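Local coordinates for putative cell surface hydrolase (Lactobacillus plantarum, PDB 3LP5), which is of unknown specificity but probably acts as an alpha/beta-hydrolase at the bacterial cell surface, at residues L110-R118 / M151-L162. Sequence-based numbering, arbitrary orientation.
Sequences LIWTLFLER and MFKELYRYRTGL
L114 and L155 mark where helices 110-118 and 151-157 meet; the axes approach to 9.9 Å and run in roughly the same direction, 37° apart. Beyond Y158 the chain turns through the 3-10 segment 159-161 alongside the C-terminal end of helix 110-118, with the CA atoms of E117 and G161 4.3 Å apart. L155 is a knob in the hole formed by L110, T113, L114 and E117, its CD2 lying 4.0 Å from L114 CB. E117, with CG beside its own backbone N and the chain extended beyond it, carries its carboxylate to the helix end, where E117 OE2 stands 2.5 Å from L155 O. At the C-terminal end of helix 110-118, the R118 guanidinium lies flat over one face of the Y158 ring, planes 11° apart and CZ 3.9 Å from the ring centroid, a cation-pi stack. The bend at chi3 (86°) accompanies a salt bridge from R118 NH1 to E154 OE2, 3.3 Å, at the guanidinium edge. A water donates to both E117 O and G161 O. In this alpha/beta-hydrolase fold, L116 rests on strand 127-134, helix 74-92 touches L114 and M151, and helix 191-195 packs against T113, L155 and L162.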
ATOM      1  N   LEU A 110       2.427   0.678  -6.139  1.00 12.10           N
ATOM      2  CA  LEU A 110       2.247   1.169  -7.509  1.00 12.26           C
ATOM      3  C   LEU A 110       0.827   0.951  -8.036  1.00 11.62           C
ATOM      4  O   LEU A 110       0.204   1.850  -8.712  1.00 12.61           O
ATOM      5  CB  LEU A 110       3.229   0.439  -8.483  1.00 12.15           C
ATOM      6  CG  LEU A 110       4.672   0.224  -8.027  1.00 13.66           C
ATOM      7  CD1 LEU A 110       5.568  -0.231  -9.230  1.00 12.21           C
ATOM      8  CD2 LEU A 110       5.189   1.523  -7.416  1.00 13.18           C
ATOM      9  N   ILE A 111       0.322  -0.248  -7.803  1.00 10.00           N
ATOM     10  CA  ILE A 111      -1.103  -0.532  -8.132  1.00 11.47           C
ATOM     11  C   ILE A 111      -2.051   0.490  -7.485  1.00  9.35           C
ATOM     12  O   ILE A 111      -2.873   1.134  -8.192  1.00 10.04           O
ATOM     13  CB  ILE A 111      -1.474  -1.951  -7.793  1.00  9.70           C
ATOM     14  CG1 ILE A 111      -0.565  -2.900  -8.560  1.00 10.47           C
ATOM     15  CG2 ILE A 111      -3.020  -2.202  -8.110  1.00 10.80           C
ATOM     16  CD1 ILE A 111      -0.475  -4.381  -7.970  1.00  9.84           C
ATOM     17  N   TRP A 112      -1.899   0.707  -6.171  1.00  9.79           N
ATOM     18  CA  TRP A 112      -2.692   1.741  -5.473  1.00 10.18           C
ATOM     19  C   TRP A 112      -2.471   3.089  -6.119  1.00 10.12           C
ATOM     20  O   TRP A 112      -3.434   3.816  -6.351  1.00 10.38           O
ATOM     21  CB  TRP A 112      -2.346   1.915  -3.952  1.00 10.17           C
ATOM     22  CG  TRP A 112      -3.165   1.144  -3.070  1.00 10.41           C
ATOM     23  CD1 TRP A 112      -2.742   0.105  -2.232  1.00 11.42           C
ATOM     24  CD2 TRP A 112      -4.599   1.206  -2.940  1.00 13.30           C
ATOM     25  NE1 TRP A 112      -3.828  -0.412  -1.554  1.00 12.77           N
ATOM     26  CE2 TRP A 112      -4.975   0.207  -2.003  1.00 12.11           C
ATOM     27  CE3 TRP A 112      -5.599   2.042  -3.488  1.00 12.10           C
ATOM     28  CZ2 TRP A 112      -6.319   0.008  -1.605  1.00 11.51           C
ATOM     29  CZ3 TRP A 112      -6.950   1.829  -3.103  1.00 11.30           C
ATOM     30  CH2 TRP A 112      -7.286   0.818  -2.173  1.00 11.20           C
ATOM     31  N   THR A 113      -1.214   3.424  -6.445  1.00  9.48           N
ATOM     32  CA  THR A 113      -1.007   4.796  -6.929  1.00 10.81           C
ATOM     33  C   THR A 113      -1.732   5.062  -8.238  1.00 10.27           C
ATOM     34  O   THR A 113      -2.253   6.149  -8.482  1.00 12.18           O
ATOM     35  CB  THR A 113       0.530   5.121  -7.136  1.00 10.58           C
ATOM     36  OG1 THR A 113       1.211   4.963  -5.882  1.00 11.19           O
ATOM     37  CG2 THR A 113       0.718   6.543  -7.575  1.00  9.39           C
ATOM     38  N   LEU A 114      -1.623   4.107  -9.151  1.00 12.07           N
ATOM     39  CA  LEU A 114      -2.179   4.253 -10.459  1.00 12.42           C
ATOM     40  C   LEU A 114      -3.736   4.305 -10.299  1.00 11.96           C
ATOM     41  O   LEU A 114      -4.406   5.138 -10.904  1.00 11.69           O
ATOM     42  CB  LEU A 114      -1.677   3.092 -11.358  1.00 12.94           C
ATOM     43  CG  LEU A 114      -2.040   3.217 -12.835  1.00 18.80           C
ATOM     44  CD1 LEU A 114      -1.474   4.494 -13.443  1.00 18.04           C
ATOM     45  CD2 LEU A 114      -1.563   1.967 -13.630  1.00 19.79           C
ATOM     46  N   PHE A 115      -4.293   3.419  -9.485  1.00 11.31           N
ATOM     47  CA  PHE A 115      -5.736   3.444  -9.199  1.00 10.98           C
ATOM     48  C   PHE A 115      -6.147   4.839  -8.675  1.00 12.35           C
ATOM     49  O   PHE A 115      -7.157   5.386  -9.142  1.00 10.74           O
ATOM     50  CB  PHE A 115      -6.087   2.374  -8.175  1.00 11.07           C
ATOM     51  CG  PHE A 115      -7.456   2.540  -7.571  1.00  9.41           C
ATOM     52  CD1 PHE A 115      -8.577   2.057  -8.231  1.00  8.68           C
ATOM     53  CD2 PHE A 115      -7.619   3.223  -6.379  1.00  7.64           C
ATOM     54  CE1 PHE A 115      -9.862   2.241  -7.697  1.00  9.27           C
ATOM     55  CE2 PHE A 115      -8.912   3.454  -5.861  1.00  9.89           C
ATOM     56  CZ  PHE A 115     -10.006   2.951  -6.519  1.00  9.45           C
ATOM     57  N   LEU A 116      -5.343   5.421  -7.745  1.00 11.31           N
ATOM     58  CA  LEU A 116      -5.742   6.689  -7.144  1.00 11.64           C
ATOM     59  C   LEU A 116      -5.671   7.838  -8.146  1.00 11.37           C
ATOM     60  O   LEU A 116      -6.513   8.737  -8.116  1.00 12.32           O
ATOM     61  CB  LEU A 116      -4.943   7.030  -5.910  1.00 11.37           C
ATOM     62  CG  LEU A 116      -5.089   5.996  -4.788  1.00 12.91           C
ATOM     63  CD1 LEU A 116      -4.008   6.338  -3.787  1.00 15.55           C
ATOM     64  CD2 LEU A 116      -6.514   6.005  -4.121  1.00 12.45           C
ATOM     65  N   GLU A 117      -4.702   7.768  -9.060  1.00 10.31           N
ATOM     66  CA  GLU A 117      -4.497   8.838 -10.051  1.00 11.00           C
ATOM     67  C   GLU A 117      -5.585   8.800 -11.125  1.00 12.23           C
ATOM     68  O   GLU A 117      -5.984   9.861 -11.595  1.00 11.15           O
ATOM     69  CB  GLU A 117      -3.165   8.660 -10.810  1.00 10.86           C
ATOM     70  CG  GLU A 117      -1.974   8.905  -9.963  1.00 11.98           C
ATOM     71  CD  GLU A 117      -0.683   8.631 -10.691  1.00 13.43           C
ATOM     72  OE1 GLU A 117      -0.678   7.818 -11.601  1.00 14.66           O
ATOM     73  OE2 GLU A 117       0.333   9.249 -10.374  1.00 14.60           O
ATOM     74  N   ARG A 118      -6.010   7.584 -11.526  1.00 11.15           N
ATOM     75  CA  ARG A 118      -6.872   7.393 -12.705  1.00 12.41           C
ATOM     76  C   ARG A 118      -8.308   6.941 -12.441  1.00 12.76           C
ATOM     77  O   ARG A 118      -9.230   7.324 -13.198  1.00 13.05           O
ATOM     78  CB  ARG A 118      -6.202   6.422 -13.671  1.00 12.98           C
ATOM     79  CG  ARG A 118      -4.813   6.890 -14.098  1.00 14.25           C
ATOM     80  CD  ARG A 118      -4.355   6.097 -15.280  1.00 22.03           C
ATOM     81  NE  ARG A 118      -4.862   6.717 -16.509  1.00 26.12           N
ATOM     82  CZ  ARG A 118      -4.572   6.298 -17.739  1.00 30.13           C
ATOM     83  NH1 ARG A 118      -3.779   5.241 -17.883  1.00 28.02           N
ATOM     84  NH2 ARG A 118      -5.056   6.952 -18.823  1.00 28.02           N
ATOM     85  N   MET A 151       7.127   2.610 -16.623  1.00 13.74           N
ATOM     86  CA  MET A 151       6.291   2.577 -15.414  1.00 13.99           C
ATOM     87  C   MET A 151       6.274   3.928 -14.723  1.00 13.61           C
ATOM     88  O   MET A 151       5.217   4.494 -14.509  1.00 13.05           O
ATOM     89  CB  MET A 151       6.730   1.457 -14.415  1.00 14.26           C
ATOM     90  CG  MET A 151       5.868   1.336 -13.109  1.00 12.93           C
ATOM     91  SD  MET A 151       4.313   0.432 -13.447  1.00 11.54           S
ATOM     92  CE  MET A 151       3.162   1.694 -13.939  1.00 11.80           C
ATOM     93  N   PHE A 152       7.443   4.459 -14.389  1.00 12.40           N
ATOM     94  CA  PHE A 152       7.452   5.720 -13.680  1.00 11.27           C
ATOM     95  C   PHE A 152       6.849   6.844 -14.569  1.00 10.88           C
ATOM     96  O   PHE A 152       6.166   7.719 -14.070  1.00 12.47           O
ATOM     97  CB  PHE A 152       8.886   6.126 -13.356  1.00 10.44           C
ATOM     98  CG  PHE A 152       8.975   7.503 -12.725  1.00 14.07           C
ATOM     99  CD1 PHE A 152       8.559   7.708 -11.413  1.00 11.63           C
ATOM    100  CD2 PHE A 152       9.395   8.597 -13.481  1.00 11.91           C
ATOM    101  CE1 PHE A 152       8.623   8.975 -10.819  1.00 12.88           C
ATOM    102  CE2 PHE A 152       9.443   9.867 -12.909  1.00 16.89           C
ATOM    103  CZ  PHE A 152       9.046  10.050 -11.556  1.00 13.47           C
ATOM    104  N   LYS A 153       7.089   6.802 -15.868  1.00 10.72           N
ATOM    105  CA  LYS A 153       6.549   7.840 -16.804  1.00 11.31           C
ATOM    106  C   LYS A 153       5.029   7.885 -16.686  1.00 12.05           C
ATOM    107  O   LYS A 153       4.457   8.973 -16.659  1.00 12.55           O
ATOM    108  CB  LYS A 153       6.974   7.550 -18.251  1.00 12.05           C
ATOM    109  CG  LYS A 153       8.473   7.949 -18.496  1.00 13.76           C
ATOM    110  CD  LYS A 153       8.887   7.703 -19.981  1.00 18.06           C
ATOM    111  CE  LYS A 153      10.402   7.724 -20.162  1.00 22.84           C
ATOM    112  NZ  LYS A 153      10.777   7.391 -21.589  1.00 24.06           N
ATOM    113  N   GLU A 154       4.392   6.724 -16.544  1.00 10.67           N
ATOM    114  CA  GLU A 154       2.954   6.687 -16.461  1.00 12.07           C
ATOM    115  C   GLU A 154       2.504   7.184 -15.081  1.00 11.73           C
ATOM    116  O   GLU A 154       1.617   8.000 -15.016  1.00 12.95           O
ATOM    117  CB  GLU A 154       2.414   5.270 -16.742  1.00 12.99           C
ATOM    118  CG  GLU A 154       0.866   5.184 -16.638  1.00 15.42           C
ATOM    119  CD  GLU A 154       0.266   3.788 -16.774  1.00 19.97           C
ATOM    120  OE1 GLU A 154       0.919   2.741 -16.476  1.00 29.08           O
ATOM    121  OE2 GLU A 154      -0.913   3.724 -17.110  1.00 23.25           O
ATOM    122  N   LEU A 155       3.115   6.735 -13.988  1.00 10.18           N
ATOM    123  CA  LEU A 155       2.760   7.287 -12.649  1.00 10.54           C
ATOM    124  C   LEU A 155       3.023   8.793 -12.536  1.00 11.59           C
ATOM    125  O   LEU A 155       2.273   9.484 -11.852  1.00 10.94           O
ATOM    126  CB  LEU A 155       3.509   6.605 -11.532  1.00  9.78           C
ATOM    127  CG  LEU A 155       3.340   5.079 -11.507  1.00 10.73           C
ATOM    128  CD1 LEU A 155       4.306   4.417 -10.512  1.00 10.88           C
ATOM    129  CD2 LEU A 155       1.889   4.796 -11.024  1.00 11.86           C
ATOM    130  N   TYR A 156       4.053   9.295 -13.212  1.00 10.62           N
ATOM    131  CA  TYR A 156       4.368  10.729 -13.043  1.00 11.48           C
ATOM    132  C   TYR A 156       3.401  11.518 -13.894  1.00 11.93           C
ATOM    133  O   TYR A 156       2.876  12.553 -13.489  1.00 12.41           O
ATOM    134  CB  TYR A 156       5.790  10.969 -13.525  1.00 11.26           C
ATOM    135  CG  TYR A 156       6.321  12.345 -13.304  1.00 13.13           C
ATOM    136  CD1 TYR A 156       6.602  12.798 -12.018  1.00 15.59           C
ATOM    137  CD2 TYR A 156       6.582  13.191 -14.384  1.00 18.35           C
ATOM    138  CE1 TYR A 156       7.147  14.099 -11.787  1.00 13.72           C
ATOM    139  CE2 TYR A 156       7.119  14.509 -14.180  1.00 18.53           C
ATOM    140  CZ  TYR A 156       7.372  14.960 -12.867  1.00 18.06           C
ATOM    141  OH  TYR A 156       7.903  16.253 -12.668  1.00 16.49           O
ATOM    142  N   ARG A 157       3.089  10.984 -15.066  1.00 12.63           N
ATOM    143  CA  ARG A 157       2.192  11.698 -15.980  1.00 14.27           C
ATOM    144  C   ARG A 157       0.804  11.925 -15.379  1.00 12.93           C
ATOM    145  O   ARG A 157       0.136  12.929 -15.686  1.00 12.36           O
ATOM    146  CB  ARG A 157       2.023  10.926 -17.304  1.00 15.22           C
ATOM    147  CG  ARG A 157       1.244  11.766 -18.353  1.00 23.67           C
ATOM    148  CD  ARG A 157       0.605  10.920 -19.486  1.00 31.81           C
ATOM    149  NE  ARG A 157      -0.687  11.471 -20.019  1.00 43.96           N
ATOM    150  CZ  ARG A 157      -1.151  12.750 -19.978  1.00 47.18           C
ATOM    151  NH1 ARG A 157      -0.470  13.773 -19.437  1.00 48.10           N
ATOM    152  NH2 ARG A 157      -2.344  13.017 -20.516  1.00 49.59           N
ATOM    153  N   TYR A 158       0.331  10.985 -14.570  1.00 10.89           N
ATOM    154  CA  TYR A 158      -1.002  11.149 -14.024  1.00 12.22           C
ATOM    155  C   TYR A 158      -1.048  11.609 -12.565  1.00 11.09           C
ATOM    156  O   TYR A 158      -2.118  11.550 -11.928  1.00 13.53           O
ATOM    157  CB  TYR A 158      -1.847   9.867 -14.203  1.00 12.11           C
ATOM    158  CG  TYR A 158      -2.047   9.581 -15.644  1.00 17.96           C
ATOM    159  CD1 TYR A 158      -2.837  10.441 -16.416  1.00 23.01           C
ATOM    160  CD2 TYR A 158      -1.391   8.512 -16.270  1.00 21.03           C
ATOM    161  CE1 TYR A 158      -3.023  10.216 -17.759  1.00 25.43           C
ATOM    162  CE2 TYR A 158      -1.572   8.275 -17.628  1.00 24.70           C
ATOM    163  CZ  TYR A 158      -2.390   9.139 -18.348  1.00 26.23           C
ATOM    164  OH  TYR A 158      -2.599   8.968 -19.671  1.00 30.20           O
ATOM    165  N   ARG A 159       0.054  12.102 -12.048  1.00 11.61           N
ATOM    166  CA  ARG A 159       0.154  12.402 -10.594  1.00 10.91           C
ATOM    167  C   ARG A 159      -0.802  13.502 -10.225  1.00 11.35           C
ATOM    168  O   ARG A 159      -1.221  13.540  -9.078  1.00 10.91           O
ATOM    169  CB  ARG A 159       1.601  12.791 -10.210  1.00 10.73           C
ATOM    170  CG  ARG A 159       2.031  14.176 -10.858  1.00 11.52           C
ATOM    171  CD  ARG A 159       3.555  14.458 -10.708  1.00 13.74           C
ATOM    172  NE  ARG A 159       3.914  15.790 -11.197  1.00 12.56           N
ATOM    173  CZ  ARG A 159       3.942  16.162 -12.490  1.00 15.81           C
ATOM    174  NH1 ARG A 159       3.617  15.303 -13.492  1.00 18.77           N
ATOM    175  NH2 ARG A 159       4.286  17.413 -12.806  1.00 15.83           N
ATOM    176  N   THR A 160      -1.153  14.414 -11.158  1.00 10.90           N
ATOM    177  CA  THR A 160      -2.115  15.455 -10.814  1.00 14.31           C
ATOM    178  C   THR A 160      -3.543  14.914 -10.557  1.00 15.43           C
ATOM    179  O   THR A 160      -4.372  15.603  -9.956  1.00 16.50           O
ATOM    180  CB  THR A 160      -2.183  16.605 -11.812  1.00 13.79           C
ATOM    181  OG1 THR A 160      -2.608  16.108 -13.083  1.00 14.55           O
ATOM    182  CG2 THR A 160      -0.818  17.259 -11.950  1.00 16.27           C
ATOM    183  N   GLY A 161      -3.819  13.679 -10.971  1.00 14.70           N
ATOM    184  CA  GLY A 161      -5.077  13.073 -10.590  1.00 14.66           C
ATOM    185  C   GLY A 161      -5.140  12.675  -9.106  1.00 15.40           C
ATOM    186  O   GLY A 161      -6.211  12.347  -8.637  1.00 13.89           O
ATOM    187  N   LEU A 162      -4.011  12.691  -8.366  1.00 15.61           N
ATOM    188  CA  LEU A 162      -4.041  12.287  -6.944  1.00 17.32           C
ATOM    189  C   LEU A 162      -4.958  13.204  -6.149  1.00 18.01           C
ATOM    190  O   LEU A 162      -5.110  14.368  -6.499  1.00 18.20           O
ATOM    191  CB  LEU A 162      -2.631  12.269  -6.299  1.00 15.41           C
ATOM    192  CG  LEU A 162      -1.726  11.117  -6.809  1.00 18.15           C
ATOM    193  CD1 LEU A 162      -0.238  11.441  -6.571  1.00 13.53           C
ATOM    194  CD2 LEU A 162      -2.128   9.709  -6.243  1.00 16.51           C
TER
HETATM  195  O   HOH W   1      -8.360  11.831 -10.537  1.00 28.88           O